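Local structure of halocarboxylic acid dehalogenase DehI (Pseudomonas putida, 3BJX) at residues A[121-124]-A[125-128]; A[232-235]-A[236-239]; A[281-284]-A[285-289]; A[291-294]-A[295-299]. The protein probably catalyses the hydrolytic removal of halide from 2-haloalkanoic acids, as a group I alpha-haloacid dehalogenase. One frame throughout, in Å; residues are numbered along the deposited sequence.

Interaction 1. Residues A[121-124]-A[125-128]; sequences VLYA and FNYG
Phe-125 lies alongside Val-121, one helical turn earlier, and the two side chains point the same way. The edge of its ring meets the backbone carbonyl of Val-121: CD2 of Phe-125 is 3.1 Å from O of Val-121, close to the ring plane. The methyl CG1 of Val-121 completes the contact, 3.9 Å from CE2 of Phe-125. CG of Phe-125 is anti to its carbonyl carbon (chi1 -80°), which carries the ring back over that preceding turn. The same Val-121 O also accepts the backbone N of Phe-125 at 3.2 Å. This is regular i to i+4 packing within the long helix 112-143 of an all-helical fold. Ala-124 adds little side-chain bulk, but its O accepts N of Gly-128 at 3.2 Å and continues the helical bonding. Asn-126 sits on another side of the helix. Its N binds O of Leu-122 at 2.9 Å, almost straight at 173°. Its amide crosses the Tyr-123 ring at a slant, the two planes 33° apart, with ND2 of Asn-126 4.2 Å from CD1 of Tyr-123. That ND2 donates to Thr-295 on helix 267-299, while the Tyr-123 hydroxyl bonds to Asp-299. Phe-125 faces helix 203-208, meets the ring of Trp-49, and lies about 4 Å, between nearest atoms, from a bound sulfate.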
loop_
_atom_site.group_PDB
_atom_site.type_symbol
_atom_site.label_atom_id
_atom_site.label_comp_id
_atom_site.label_asym_id
_atom_site.label_seq_id
_atom_site.Cartn_x
_atom_site.Cartn_y
_atom_site.Cartn_z
ATOM N N VAL A 121 -1.175 27.137 -7.131
ATOM C CA VAL A 121 -1.690 25.800 -6.844
ATOM C C VAL A 121 -0.544 24.825 -6.589
ATOM O O VAL A 121 -0.519 24.122 -5.573
ATOM C CB VAL A 121 -2.571 25.284 -8.049
ATOM C CG1 VAL A 121 -2.875 23.764 -7.943
ATOM C CG2 VAL A 121 -3.846 26.129 -8.189
ATOM N N LEU A 122 0.419 24.786 -7.506
ATOM C CA LEU A 122 1.566 23.907 -7.332
ATOM C C LEU A 122 2.245 24.158 -5.965
ATOM O O LEU A 122 2.567 23.202 -5.245
ATOM C CB LEU A 122 2.547 24.030 -8.510
ATOM C CG LEU A 122 2.149 23.543 -9.917
ATOM C CD1 LEU A 122 3.169 24.024 -10.960
ATOM C CD2 LEU A 122 2.010 22.033 -9.979
ATOM N N TYR A 123 2.397 25.431 -5.590
ATOM C CA TYR A 123 3.073 25.820 -4.325
ATOM C C TYR A 123 2.317 25.452 -3.057
ATOM O O TYR A 123 2.935 25.063 -2.050
ATOM C CB TYR A 123 3.378 27.322 -4.313
ATOM C CG TYR A 123 4.604 27.719 -5.123
ATOM C CD1 TYR A 123 5.039 26.932 -6.212
ATOM C CD2 TYR A 123 5.312 28.867 -4.825
ATOM C CE1 TYR A 123 6.137 27.274 -6.962
ATOM C CE2 TYR A 123 6.420 29.218 -5.576
ATOM C CZ TYR A 123 6.819 28.406 -6.647
ATOM O OH TYR A 123 7.907 28.721 -7.404
ATOM N N ALA A 124 0.992 25.600 -3.080
ATOM C CA ALA A 124 0.172 25.229 -1.934
ATOM C C ALA A 124 0.317 23.746 -1.643
ATOM O O ALA A 124 0.263 23.329 -0.480
ATOM C CB ALA A 124 -1.311 25.575 -2.177
ATOM N N PHE A 125 0.449 22.954 -2.701
ATOM C CA PHE A 125 0.552 21.515 -2.586
ATOM C C PHE A 125 1.938 21.090 -2.194
ATOM O O PHE A 125 2.066 20.228 -1.336
ATOM C CB PHE A 125 0.111 20.795 -3.866
ATOM C CG PHE A 125 -1.369 20.682 -3.993
ATOM C CD1 PHE A 125 -2.056 19.752 -3.259
ATOM C CD2 PHE A 125 -2.080 21.547 -4.817
ATOM C CE1 PHE A 125 -3.430 19.666 -3.352
ATOM C CE2 PHE A 125 -3.448 21.463 -4.900
ATOM C CZ PHE A 125 -4.126 20.536 -4.165
ATOM N N ASN A 126 2.961 21.673 -2.834
ATOM C CA ASN A 126 4.360 21.509 -2.407
ATOM C C ASN A 126 4.558 21.726 -0.926
ATOM O O ASN A 126 5.328 21.006 -0.307
ATOM C CB ASN A 126 5.303 22.426 -3.200
ATOM C CG ASN A 126 5.385 22.034 -4.643
ATOM O OD1 ASN A 126 4.940 20.939 -4.998
ATOM N ND2 ASN A 126 5.922 22.914 -5.496
ATOM N N TYR A 127 3.852 22.714 -0.372
ATOM C CA TYR A 127 3.901 23.012 1.054
ATOM C C TYR A 127 3.197 21.980 1.940
ATOM O O TYR A 127 3.745 21.571 2.961
ATOM C CB TYR A 127 3.348 24.418 1.356
ATOM C CG TYR A 127 3.402 24.741 2.821
ATOM C CD1 TYR A 127 4.611 25.080 3.418
ATOM C CD2 TYR A 127 2.271 24.666 3.621
ATOM C CE1 TYR A 127 4.696 25.359 4.768
ATOM C CE2 TYR A 127 2.341 24.939 4.999
ATOM C CZ TYR A 127 3.571 25.289 5.563
ATOM O OH TYR A 127 3.708 25.573 6.917
ATOM N N GLY A 128 1.977 21.584 1.578
ATOM C CA GLY A 128 1.227 20.691 2.438
ATOM C C GLY A 128 1.498 19.213 2.253
ATOM O O GLY A 128 1.252 18.431 3.160
#

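Interaction 2. Residues A[232-235]-A[236-239]; sequences YDAK and SREL
Four backbone bonds of the i to i+4 kind join Tyr-232 to Ser-236, Asp-233 to Arg-237, Ala-234 to Glu-238 and Lys-235 to Leu-239, and the straightest runs from N of Arg-237 to O of Asp-233 at 3.0 Å and 175°. On one side of this helix Lys-235 and Glu-238 lie side by side and form an i to i+3 salt bridge. NZ of Lys-235 is 3.3 Å from OE1 of Glu-238, approaching from above the carboxylate plane. A second, weak bond reaches OE2 of Glu-238 at 3.4 Å. The lysine chain gets there by bending at both chi2 (59°) and chi3 (74°). Both charges have further partners in Arg-90: NZ of Lys-235 donates to its backbone O, and OE2 of Glu-238 pairs with its guanidinium. A leucine in place of Lys-235 would probably leave the Arg-90 carbonyl without this donor and Glu-238 without its lysine mate. On another side, Arg-237 folds back over the preceding turn. One face of its guanidinium lies over the backbone at Asp-233 and Ala-234, with CZ of Arg-237 4.0 Å from CA of Ala-234. NH1 of Arg-237 is 3.7 Å from CB of Asp-233. Asp-233 itself bonds to Arg-228 and to Arg-237 of the second subunit, so this side belongs to the dimer contact. Inward, helix 230-248 packs on helix 267-299: the Tyr-232 hydroxyl bonds to Ser-290, and Ser-236 rests against Ala-285 and Ile-289.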
loop_
_atom_site.group_PDB
_atom_site.type_symbol
_atom_site.label_atom_id
_atom_site.label_comp_id
_atom_site.label_asym_id
_atom_site.label_seq_id
_atom_site.Cartn_x
_atom_site.Cartn_y
_atom_site.Cartn_z
ATOM N N TYR A 232 12.435 7.031 -9.662
ATOM C CA TYR A 232 11.207 7.555 -9.037
ATOM C C TYR A 232 10.718 6.665 -7.879
ATOM O O TYR A 232 10.359 7.159 -6.799
ATOM C CB TYR A 232 10.119 7.719 -10.100
ATOM C CG TYR A 232 8.810 8.293 -9.601
ATOM C CD1 TYR A 232 8.521 9.650 -9.752
ATOM C CD2 TYR A 232 7.840 7.467 -9.002
ATOM C CE1 TYR A 232 7.337 10.161 -9.319
ATOM C CE2 TYR A 232 6.663 7.967 -8.569
ATOM C CZ TYR A 232 6.410 9.318 -8.709
ATOM O OH TYR A 232 5.212 9.835 -8.253
ATOM N N ASP A 233 10.704 5.359 -8.113
ATOM C CA ASP A 233 10.313 4.403 -7.093
ATOM C C ASP A 233 11.286 4.482 -5.919
ATOM O O ASP A 233 10.866 4.507 -4.761
ATOM C CB ASP A 233 10.254 2.977 -7.670
ATOM C CG ASP A 233 8.993 2.707 -8.508
ATOM O OD1 ASP A 233 8.057 3.541 -8.543
ATOM O OD2 ASP A 233 8.943 1.642 -9.161
ATOM N N ALA A 234 12.582 4.560 -6.229
ATOM C CA ALA A 234 13.622 4.675 -5.204
ATOM C C ALA A 234 13.479 5.924 -4.335
ATOM O O ALA A 234 13.708 5.880 -3.124
ATOM C CB ALA A 234 15.007 4.619 -5.841
ATOM N N LYS A 235 13.111 7.031 -4.958
ATOM C CA LYS A 235 12.899 8.287 -4.261
ATOM C C LYS A 235 11.666 8.238 -3.348
ATOM O O LYS A 235 11.712 8.774 -2.242
ATOM C CB LYS A 235 12.766 9.437 -5.277
ATOM C CG LYS A 235 12.540 10.810 -4.667
ATOM C CD LYS A 235 13.658 11.192 -3.758
ATOM C CE LYS A 235 14.942 11.571 -4.506
ATOM N NZ LYS A 235 16.038 11.893 -3.519
ATOM N N SER A 236 10.580 7.617 -3.828
ATOM C CA SER A 236 9.394 7.352 -3.022
ATOM C C SER A 236 9.688 6.476 -1.782
ATOM O O SER A 236 9.303 6.834 -0.665
ATOM C CB SER A 236 8.289 6.746 -3.897
ATOM O OG SER A 236 7.103 6.560 -3.140
ATOM N N ARG A 237 10.391 5.355 -1.975
ATOM C CA ARG A 237 10.854 4.525 -0.858
ATOM C C ARG A 237 11.647 5.358 0.183
ATOM O O ARG A 237 11.427 5.230 1.386
ATOM C CB ARG A 237 11.633 3.304 -1.368
ATOM C CG ARG A 237 10.773 1.980 -1.419
ATOM C CD ARG A 237 11.055 1.009 -2.609
ATOM N NE ARG A 237 12.444 1.006 -3.081
ATOM C CZ ARG A 237 12.810 0.851 -4.360
ATOM N NH1 ARG A 237 11.914 0.696 -5.338
ATOM N NH2 ARG A 237 14.090 0.878 -4.674
ATOM N N GLU A 238 12.506 6.254 -0.291
ATOM C CA GLU A 238 13.289 7.137 0.590
ATOM C C GLU A 238 12.444 8.107 1.431
ATOM O O GLU A 238 12.727 8.320 2.603
ATOM C CB GLU A 238 14.333 7.911 -0.228
ATOM C CG GLU A 238 14.875 9.155 0.461
ATOM C CD GLU A 238 15.780 9.941 -0.443
ATOM O OE1 GLU A 238 16.220 9.347 -1.443
ATOM O OE2 GLU A 238 16.050 11.127 -0.161
ATOM N N LEU A 239 11.418 8.690 0.820
ATOM C CA LEU A 239 10.472 9.538 1.522
ATOM C C LEU A 239 9.651 8.774 2.527
ATOM O O LEU A 239 9.524 9.220 3.666
ATOM C CB LEU A 239 9.535 10.222 0.529
ATOM C CG LEU A 239 9.774 11.697 0.250
ATOM C CD1 LEU A 239 11.229 11.956 -0.010
ATOM C CD2 LEU A 239 8.897 12.134 -0.936
#

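Interaction 3. Residues A[281-284]-A[285-289]; sequences QRFI and ADITI
Ile-287 covers one face of the Phe-283 ring, four residues earlier in the helix. CG1 of Ile-287 makes the contact, 4.0 Å from the centroid of the Phe-283 ring and 30° off its normal, which is a CH-pi interaction. Its nearest ring atom is CE2 of Phe-283, at 3.6 Å from CG1 of Ile-287. The Phe-283 ring swings alongside Ile-287 because its CG is anti to the backbone N (chi1 179°). Next along the chain, Thr-288 makes two bonds to a single acceptor one turn back. Its OG1 donates to O of Ile-284 at 3.0 Å, from above the carbonyl plane. Its N reaches O of Ile-284 at 2.6 Å, nearly in line with the C=O bond. OG1 of Thr-288 also lies 3.8 Å from CG2 of Ile-284. These are i to i+4 contacts in the middle of the long helix 267-299 of an all-helical fold. Around this inner shell, His-198, His-199 and Tyr-280 bring their rings to Phe-283, Ala-202 and helix 203-208 back Ile-287, and helix 112-143 faces Ile-284 and Thr-288. Asp-286 turns toward another side of the helix, where it bonds to Ser-236 and His-198 and makes a salt bridge with Arg-228. A sulfate ion, probably from the crystallisation liquor, lies about 3 Å from the Phe-283 side chain, nearest atoms. O of Ile-284 takes both donors of Thr-288, so the buried hydroxyl is satisfied within its own helix, beside the CH-pi contact.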
loop_
_atom_site.group_PDB
_atom_site.type_symbol
_atom_site.label_atom_id
_atom_site.label_comp_id
_atom_site.label_asym_id
_atom_site.label_seq_id
_atom_site.Cartn_x
_atom_site.Cartn_y
_atom_site.Cartn_z
ATOM N N GLN A 281 0.622 6.358 2.743
ATOM C CA GLN A 281 2.073 6.639 2.878
ATOM C C GLN A 281 2.747 6.729 1.505
ATOM O O GLN A 281 3.460 7.688 1.219
ATOM C CB GLN A 281 2.777 5.582 3.727
ATOM C CG GLN A 281 2.264 5.438 5.144
ATOM C CD GLN A 281 3.043 4.428 5.937
ATOM O OE1 GLN A 281 2.620 3.278 6.117
ATOM N NE2 GLN A 281 4.181 4.838 6.430
ATOM N N ARG A 282 2.488 5.734 0.654
ATOM C CA ARG A 282 3.123 5.638 -0.664
ATOM C C ARG A 282 2.509 6.614 -1.655
ATOM O O ARG A 282 3.210 7.147 -2.516
ATOM C CB ARG A 282 3.020 4.209 -1.221
ATOM C CG ARG A 282 3.976 3.214 -0.635
ATOM C CD ARG A 282 3.537 2.700 0.724
ATOM N NE ARG A 282 4.520 1.767 1.261
ATOM C CZ ARG A 282 4.562 1.363 2.521
ATOM N NH1 ARG A 282 3.629 1.758 3.386
ATOM N NH2 ARG A 282 5.518 0.521 2.906
ATOM N N PHE A 283 1.205 6.844 -1.522
ATOM C CA PHE A 283 0.462 7.716 -2.422
ATOM C C PHE A 283 0.953 9.143 -2.288
ATOM O O PHE A 283 1.311 9.783 -3.302
ATOM C CB PHE A 283 -1.050 7.596 -2.169
ATOM C CG PHE A 283 -1.908 8.488 -3.054
ATOM C CD1 PHE A 283 -2.560 7.967 -4.161
ATOM C CD2 PHE A 283 -2.070 9.840 -2.768
ATOM C CE1 PHE A 283 -3.349 8.761 -4.976
ATOM C CE2 PHE A 283 -2.863 10.657 -3.577
ATOM C CZ PHE A 283 -3.497 10.111 -4.684
ATOM N N ILE A 284 0.984 9.627 -1.036
ATOM C CA ILE A 284 1.464 10.974 -0.708
ATOM C C ILE A 284 2.926 11.139 -1.093
ATOM O O ILE A 284 3.284 12.133 -1.734
ATOM C CB ILE A 284 1.358 11.322 0.788
ATOM C CG1 ILE A 284 -0.007 10.952 1.377
ATOM C CG2 ILE A 284 1.713 12.823 1.003
ATOM C CD1 ILE A 284 -1.097 11.893 1.087
ATOM N N ALA A 285 3.782 10.203 -0.678
ATOM C CA ALA A 285 5.182 10.197 -1.163
ATOM C C ALA A 285 5.232 10.370 -2.687
ATOM O O ALA A 285 5.916 11.273 -3.179
ATOM C CB ALA A 285 5.943 8.954 -0.729
ATOM N N ASP A 286 4.497 9.540 -3.435
ATOM C CA ASP A 286 4.530 9.608 -4.905
ATOM C C ASP A 286 4.113 10.985 -5.378
ATOM O O ASP A 286 4.760 11.553 -6.274
ATOM C CB ASP A 286 3.570 8.604 -5.555
ATOM C CG ASP A 286 3.942 7.154 -5.295
ATOM O OD1 ASP A 286 5.078 6.845 -4.895
ATOM O OD2 ASP A 286 3.064 6.305 -5.510
ATOM N N ILE A 287 3.007 11.491 -4.811
ATOM C CA ILE A 287 2.451 12.771 -5.233
ATOM C C ILE A 287 3.367 13.905 -4.822
ATOM O O ILE A 287 3.565 14.840 -5.605
ATOM C CB ILE A 287 0.980 13.029 -4.744
ATOM C CG1 ILE A 287 0.004 11.950 -5.254
ATOM C CG2 ILE A 287 0.497 14.394 -5.209
ATOM C CD1 ILE A 287 -0.119 11.839 -6.778
ATOM N N THR A 288 3.929 13.828 -3.614
ATOM C CA THR A 288 4.928 14.797 -3.180
ATOM C C THR A 288 6.031 14.951 -4.250
ATOM O O THR A 288 6.404 16.075 -4.622
ATOM C CB THR A 288 5.557 14.478 -1.763
ATOM O OG1 THR A 288 4.567 14.595 -0.730
ATOM C CG2 THR A 288 6.664 15.486 -1.441
ATOM N N ILE A 289 6.539 13.829 -4.750
ATOM C CA ILE A 289 7.560 13.849 -5.804
ATOM C C ILE A 289 7.082 14.398 -7.150
ATOM O O ILE A 289 7.802 15.169 -7.788
ATOM C CB ILE A 289 8.173 12.423 -6.030
ATOM C CG1 ILE A 289 8.885 11.934 -4.766
ATOM C CG2 ILE A 289 9.129 12.415 -7.208
ATOM C CD1 ILE A 289 9.030 10.421 -4.736
#

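Interaction 4. Residues A[291-294]-A[295-299]; sequences IIHI and TECLD
His-293 turns one face of its imidazole to the sulfur of Cys-297, one helical turn later. SG of Cys-297 stands 4.3 Å from the centroid of the His-293 ring, 23° off the normal and nearer the rim. Glu-296 reaches the same ring through water. Water 1 lies in the ring plane, 2.8 Å from ND1 of His-293, and donates to OE1 of Glu-296 at 2.6 Å. The carboxylate stands almost square to the ring, the planes 86° apart. On another side of the helix, Thr-295 uses a familiar helical motif, a hydroxyl bound to the carbonyl four residues back. OG1 of Thr-295 donates to O of Ile-291 at 2.6 Å, and N of Thr-295 bonds to that O at 2.9 Å from the opposite face of the carbonyl plane. OG1 is placed there by its position anti to the carbonyl carbon (chi1 -48°). It also accepts from ND2 of Asn-126 on helix 112-143. A valine in place of Thr-295 would probably leave Ile-291 O with the backbone donor alone and Asn-126 ND2 without this acceptor. This is the last part of helix 267-299. Ile-294 packs on helix 212-223, and Leu-298 on helix 101-107.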
loop_
_atom_site.group_PDB
_atom_site.type_symbol
_atom_site.label_atom_id
_atom_site.label_comp_id
_atom_site.label_asym_id
_atom_site.label_seq_id
_atom_site.Cartn_x
_atom_site.Cartn_y
_atom_site.Cartn_z
ATOM N N ILE A 291 4.674 16.415 -8.123
ATOM C CA ILE A 291 4.288 17.835 -8.148
ATOM C C ILE A 291 5.495 18.734 -7.953
ATOM O O ILE A 291 5.601 19.775 -8.598
ATOM C CB ILE A 291 3.132 18.150 -7.120
ATOM C CG1 ILE A 291 1.891 17.297 -7.438
ATOM C CG2 ILE A 291 2.796 19.634 -7.072
ATOM C CD1 ILE A 291 1.247 17.544 -8.768
ATOM N N ILE A 292 6.418 18.323 -7.085
ATOM C CA ILE A 292 7.682 19.025 -6.990
ATOM C C ILE A 292 8.442 18.904 -8.307
ATOM O O ILE A 292 9.062 19.869 -8.740
ATOM C CB ILE A 292 8.537 18.551 -5.767
ATOM C CG1 ILE A 292 7.983 19.175 -4.482
ATOM C CG2 ILE A 292 10.026 18.922 -5.932
ATOM C CD1 ILE A 292 8.653 18.719 -3.259
ATOM N N HIS A 293 8.378 17.732 -8.953
ATOM C CA HIS A 293 8.947 17.593 -10.295
ATOM C C HIS A 293 8.384 18.558 -11.310
ATOM O O HIS A 293 9.142 19.215 -12.002
ATOM C CB HIS A 293 8.852 16.178 -10.853
ATOM C CG HIS A 293 9.735 15.968 -12.044
ATOM N ND1 HIS A 293 11.106 16.120 -11.985
ATOM C CD2 HIS A 293 9.444 15.649 -13.329
ATOM C CE1 HIS A 293 11.618 15.888 -13.180
ATOM N NE2 HIS A 293 10.632 15.605 -14.012
ATOM N N ILE A 294 7.064 18.651 -11.404
ATOM C CA ILE A 294 6.425 19.631 -12.288
ATOM C C ILE A 294 6.870 21.059 -11.936
ATOM O O ILE A 294 7.236 21.831 -12.806
ATOM C CB ILE A 294 4.881 19.504 -12.200
ATOM C CG1 ILE A 294 4.406 18.219 -12.889
ATOM C CG2 ILE A 294 4.176 20.727 -12.779
ATOM C CD1 ILE A 294 3.005 17.735 -12.453
ATOM N N THR A 295 6.841 21.396 -10.651
ATOM C CA THR A 295 7.314 22.698 -10.169
ATOM C C THR A 295 8.733 23.015 -10.604
ATOM O O THR A 295 9.023 24.146 -11.001
ATOM C CB THR A 295 7.199 22.801 -8.650
ATOM O OG1 THR A 295 5.889 22.361 -8.261
ATOM C CG2 THR A 295 7.391 24.234 -8.177
ATOM N N GLU A 296 9.605 22.010 -10.547
ATOM C CA GLU A 296 11.002 22.164 -10.924
ATOM C C GLU A 296 11.160 22.438 -12.426
ATOM O O GLU A 296 12.028 23.207 -12.837
ATOM C CB GLU A 296 11.789 20.918 -10.516
ATOM C CG GLU A 296 13.300 21.051 -10.655
ATOM C CD GLU A 296 14.043 19.735 -10.487
ATOM O OE1 GLU A 296 13.491 18.746 -9.933
ATOM O OE2 GLU A 296 15.203 19.691 -10.933
ATOM N N CYS A 297 10.332 21.791 -13.240
ATOM C CA CYS A 297 10.342 21.999 -14.677
ATOM C C CYS A 297 9.868 23.387 -14.998
ATOM O O CYS A 297 10.199 23.914 -16.052
ATOM C CB CYS A 297 9.432 21.003 -15.379
ATOM S SG CYS A 297 10.072 19.324 -15.482
ATOM N N LEU A 298 9.098 23.983 -14.082
ATOM C CA LEU A 298 8.574 25.330 -14.267
ATOM C C LEU A 298 9.531 26.416 -13.770
ATOM O O LEU A 298 9.840 27.344 -14.517
ATOM C CB LEU A 298 7.203 25.489 -13.604
ATOM C CG LEU A 298 6.430 26.769 -13.970
ATOM C CD1 LEU A 298 5.986 26.738 -15.425
ATOM C CD2 LEU A 298 5.231 27.015 -13.037
ATOM N N ASP A 299 9.988 26.283 -12.521
ATOM C CA ASP A 299 10.717 27.343 -11.818
ATOM C C ASP A 299 12.156 26.986 -11.422
ATOM O O ASP A 299 12.893 27.859 -10.959
ATOM C CB ASP A 299 9.989 27.715 -10.522
ATOM C CG ASP A 299 8.646 28.370 -10.747
ATOM O OD1 ASP A 299 8.339 28.880 -11.853
ATOM O OD2 ASP A 299 7.879 28.377 -9.773
HETATM O O HOH W 1 12.248 16.495 -9.410
#

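The four contacts come in series along the chain, and three helices carry them. Interaction 1 is on helix 112-143, interaction 2 on helix 230-248, and interactions 3 and 4 both on helix 267-299, with centres 15 Å apart. That last helix is the shared element. Its 281-289 part touches interaction 2, centres 9 Å apart, partly through Ser-236 and Asp-286. Its 291-299 part touches interaction 1, centres 11 Å apart, partly through Tyr-123 and Asp-299. Interactions 1 and 2 do not touch; their nearest atoms are about 10 Å apart. Helix 267-299 thus packs against both other helices, and interactions 2 and 3 each have residues that reach the second subunit.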